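Local coordinates for pyridoxamine 5'-phosphate oxidase-related, FMN-binding protein (Paracoccus denitrificans, PDB 6VNA) that is probably a noncanonical heme oxygenase that degrades c-type heme and is built on the FMN-binding fold of the pyridoxamine 5'-phosphate oxidase family, at residues Ile44-Asp49 / Leu76-Glu81. Residues are numbered along the deposited sequence; the frame is centred on the assembly and turned at random.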
ATOM      1  N   ILE A  44      -3.336  -2.482   6.516  1.00 45.42           N
ATOM      2  CA  ILE A  44      -2.870  -3.111   7.786  1.00 47.59           C
ATOM      3  C   ILE A  44      -2.754  -2.089   8.924  1.00 42.58           C
ATOM      4  O   ILE A  44      -2.500  -0.906   8.668  1.00 45.70           O
ATOM      5  CB  ILE A  44      -1.509  -3.794   7.571  1.00 46.78           C
ATOM      6  CG1 ILE A  44      -0.431  -2.798   7.136  1.00 44.49           C
ATOM      7  CG2 ILE A  44      -1.645  -4.952   6.597  1.00 48.11           C
ATOM      8  CD1 ILE A  44       0.966  -3.182   7.563  1.00 43.72           C
ATOM      9  N   ALA A  45      -2.868  -2.573  10.151  1.00 42.99           N
ATOM     10  CA  ALA A  45      -2.451  -1.839  11.363  1.00 46.77           C
ATOM     11  C   ALA A  45      -0.926  -1.808  11.343  1.00 41.39           C
ATOM     12  O   ALA A  45      -0.310  -2.856  11.095  1.00 42.88           O
ATOM     13  CB  ALA A  45      -3.003  -2.484  12.610  1.00 47.70           C
ATOM     14  N   LEU A  46      -0.358  -0.622  11.447  1.00 41.26           N
ATOM     15  CA  LEU A  46       1.104  -0.413  11.411  1.00 45.08           C
ATOM     16  C   LEU A  46       1.484   0.742  12.337  1.00 47.10           C
ATOM     17  O   LEU A  46       0.927   1.838  12.189  1.00 45.98           O
ATOM     18  CB  LEU A  46       1.566  -0.080   9.994  1.00 48.69           C
ATOM     19  CG  LEU A  46       3.075   0.148   9.910  1.00 48.74           C
ATOM     20  CD1 LEU A  46       3.795  -1.165   9.606  1.00 50.71           C
ATOM     21  CD2 LEU A  46       3.410   1.208   8.891  1.00 51.68           C
ATOM     22  N   GLN A  47       2.434   0.481  13.224  1.00 52.98           N
ATOM     23  CA  GLN A  47       3.112   1.474  14.085  1.00 50.83           C
ATOM     24  C   GLN A  47       4.620   1.278  13.907  1.00 52.82           C
ATOM     25  O   GLN A  47       5.002   0.530  12.999  1.00 54.44           O
ATOM     26  CB  GLN A  47       2.642   1.258  15.519  1.00 50.05           C
ATOM     27  CG  GLN A  47       1.135   1.373  15.678  1.00 49.21           C
ATOM     28  CD  GLN A  47       0.715   1.211  17.119  1.00 48.13           C
ATOM     29  OE1 GLN A  47       1.509   1.381  18.041  1.00 59.01           O
ATOM     30  NE2 GLN A  47      -0.525   0.820  17.325  1.00 47.71           N
ATOM     31  N   THR A  48       5.434   1.952  14.714  1.00 52.39           N
ATOM     32  CA  THR A  48       6.891   1.700  14.862  1.00 55.94           C
ATOM     33  C   THR A  48       7.104   0.956  16.180  1.00 52.89           C
ATOM     34  O   THR A  48       6.213   1.052  16.998  1.00 49.13           O
ATOM     35  CB  THR A  48       7.638   3.034  14.841  1.00 57.29           C
ATOM     36  OG1 THR A  48       7.103   3.789  15.930  1.00 67.62           O
ATOM     37  CG2 THR A  48       7.460   3.782  13.543  1.00 56.33           C
ATOM     38  N   ASP A  49       8.224   0.260  16.404  1.00 67.11           N
ATOM     39  CA  ASP A  49       8.628  -0.079  17.803  1.00 78.33           C
ATOM     40  C   ASP A  49       9.752   0.879  18.226  1.00 77.99           C
ATOM     41  O   ASP A  49      10.002   1.864  17.481  1.00 65.37           O
ATOM     42  CB  ASP A  49       8.866  -1.580  18.063  1.00 82.19           C
ATOM     43  CG  ASP A  49       9.781  -2.340  17.125  1.00 82.26           C
ATOM     44  OD1 ASP A  49      10.441  -1.691  16.282  1.00 98.65           O
ATOM     45  OD2 ASP A  49       9.824  -3.587  17.258  1.00 66.89           O
ATOM     46  N   LEU A  76       5.592  -0.645   1.939  1.00 44.95           N
ATOM     47  CA  LEU A  76       4.618   0.135   2.762  1.00 44.03           C
ATOM     48  C   LEU A  76       4.435   1.506   2.121  1.00 41.52           C
ATOM     49  O   LEU A  76       5.476   2.116   1.737  1.00 45.29           O
ATOM     50  CB  LEU A  76       5.129   0.328   4.191  1.00 41.99           C
ATOM     51  CG  LEU A  76       5.295  -0.917   5.037  1.00 42.01           C
ATOM     52  CD1 LEU A  76       6.097  -0.602   6.295  1.00 44.34           C
ATOM     53  CD2 LEU A  76       3.949  -1.501   5.402  1.00 43.77           C
ATOM     54  N   LEU A  77       3.173   1.937   1.995  1.00 42.39           N
ATOM     55  CA  LEU A  77       2.756   3.353   1.853  1.00 39.99           C
ATOM     56  C   LEU A  77       2.209   3.854   3.192  1.00 38.55           C
ATOM     57  O   LEU A  77       1.267   3.243   3.748  1.00 39.69           O
ATOM     58  CB  LEU A  77       1.664   3.489   0.791  1.00 41.04           C
ATOM     59  CG  LEU A  77       1.289   4.933   0.450  1.00 41.56           C
ATOM     60  CD1 LEU A  77       2.540   5.753   0.122  1.00 40.68           C
ATOM     61  CD2 LEU A  77       0.319   4.970  -0.727  1.00 44.64           C
ATOM     62  N   ILE A  78       2.755   4.954   3.676  1.00 42.07           N
ATOM     63  CA  ILE A  78       2.325   5.601   4.950  1.00 42.91           C
ATOM     64  C   ILE A  78       1.917   7.036   4.613  1.00 37.19           C
ATOM     65  O   ILE A  78       2.736   7.799   4.110  1.00 38.94           O
ATOM     66  CB  ILE A  78       3.463   5.479   5.977  1.00 47.22           C
ATOM     67  CG1 ILE A  78       3.787   4.006   6.217  1.00 52.01           C
ATOM     68  CG2 ILE A  78       3.138   6.218   7.263  1.00 50.56           C
ATOM     69  CD1 ILE A  78       5.108   3.778   6.889  1.00 57.77           C
ATOM     70  N   ALA A  79       0.651   7.358   4.781  1.00 46.52           N
ATOM     71  CA  ALA A  79       0.097   8.699   4.519  1.00 49.87           C
ATOM     72  C   ALA A  79      -0.302   9.297   5.865  1.00 47.87           C
ATOM     73  O   ALA A  79      -0.385   8.553   6.855  1.00 53.37           O
ATOM     74  CB  ALA A  79      -1.058   8.616   3.548  1.00 52.67           C
ATOM     75  N   ALA A  80      -0.439  10.620   5.891  1.00 60.40           N
ATOM     76  CA  ALA A  80      -0.974  11.398   7.026  1.00 56.40           C
ATOM     77  C   ALA A  80      -2.481  11.127   7.118  1.00 54.69           C
ATOM     78  O   ALA A  80      -3.218  11.559   6.206  1.00 58.87           O
ATOM     79  CB  ALA A  80      -0.654  12.850   6.789  1.00 60.18           C
ATOM     80  N   GLU A  81      -2.920  10.416   8.155  1.00 51.80           N
ATOM     81  CA  GLU A  81      -4.321   9.930   8.271  1.00 64.16           C
ATOM     82  C   GLU A  81      -5.245  11.145   8.495  1.00 68.83           C
ATOM     83  O   GLU A  81      -6.374  11.136   7.956  1.00 67.78           O
ATOM     84  CB  GLU A  81      -4.404   8.816   9.330  1.00 69.16           C
ATOM     85  CG  GLU A  81      -3.803   7.469   8.855  1.00 77.15           C
ATOM     86  CD  GLU A  81      -3.228   6.517   9.920  1.00 82.43           C
ATOM     87  OE1 GLU A  81      -4.027   5.872  10.659  1.00 76.12           O
ATOM     88  OE2 GLU A  81      -1.969   6.391  10.010  1.00 65.37           O
TER
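No ring or other flat group enters where L46 meets L76 and I78, so there are no faces or edges to assign; branched aliphatic side chains touch mostly through their methyl ends. With CG anti to its backbone N (chi1 180°), L46 extends from its strand toward 76-79 and sends one methyl mainly to each of two partners. L46 CD2 lies 3.7 Å from I78 CD1, whose side chain runs across it at about a right angle, and 3.9 Å from CG1 of the same isoleucine. L46 CD1 instead meets L76 CD1 tip to tip at 4.1 Å. The other methyl of L76, CD2, reaches I44 CD1 at 4.0 Å, again with the side chains crossed. In I44 the CG1 branch sits over the backbone, flanked by N and C (chi1 61°), and this carries CD1 to L76.

All four residues are buried, and no hydrogen bond links the segments: the axes of the two short strand segments come no closer than 10.0 Å, at 77° to each other, and the side chains bridge the distance. Strand 26-32 pairs antiparallel with both strands, so the contact spans the interior of the curled sheet, as expected of a split barrel. A27 and L29 of that strand line it, A56 and L58 of strand 54-59 pack against I44, and L21 of helix 11-23 covers I78. Beyond strand 73-79, L77 packs on T42 of the second subunit.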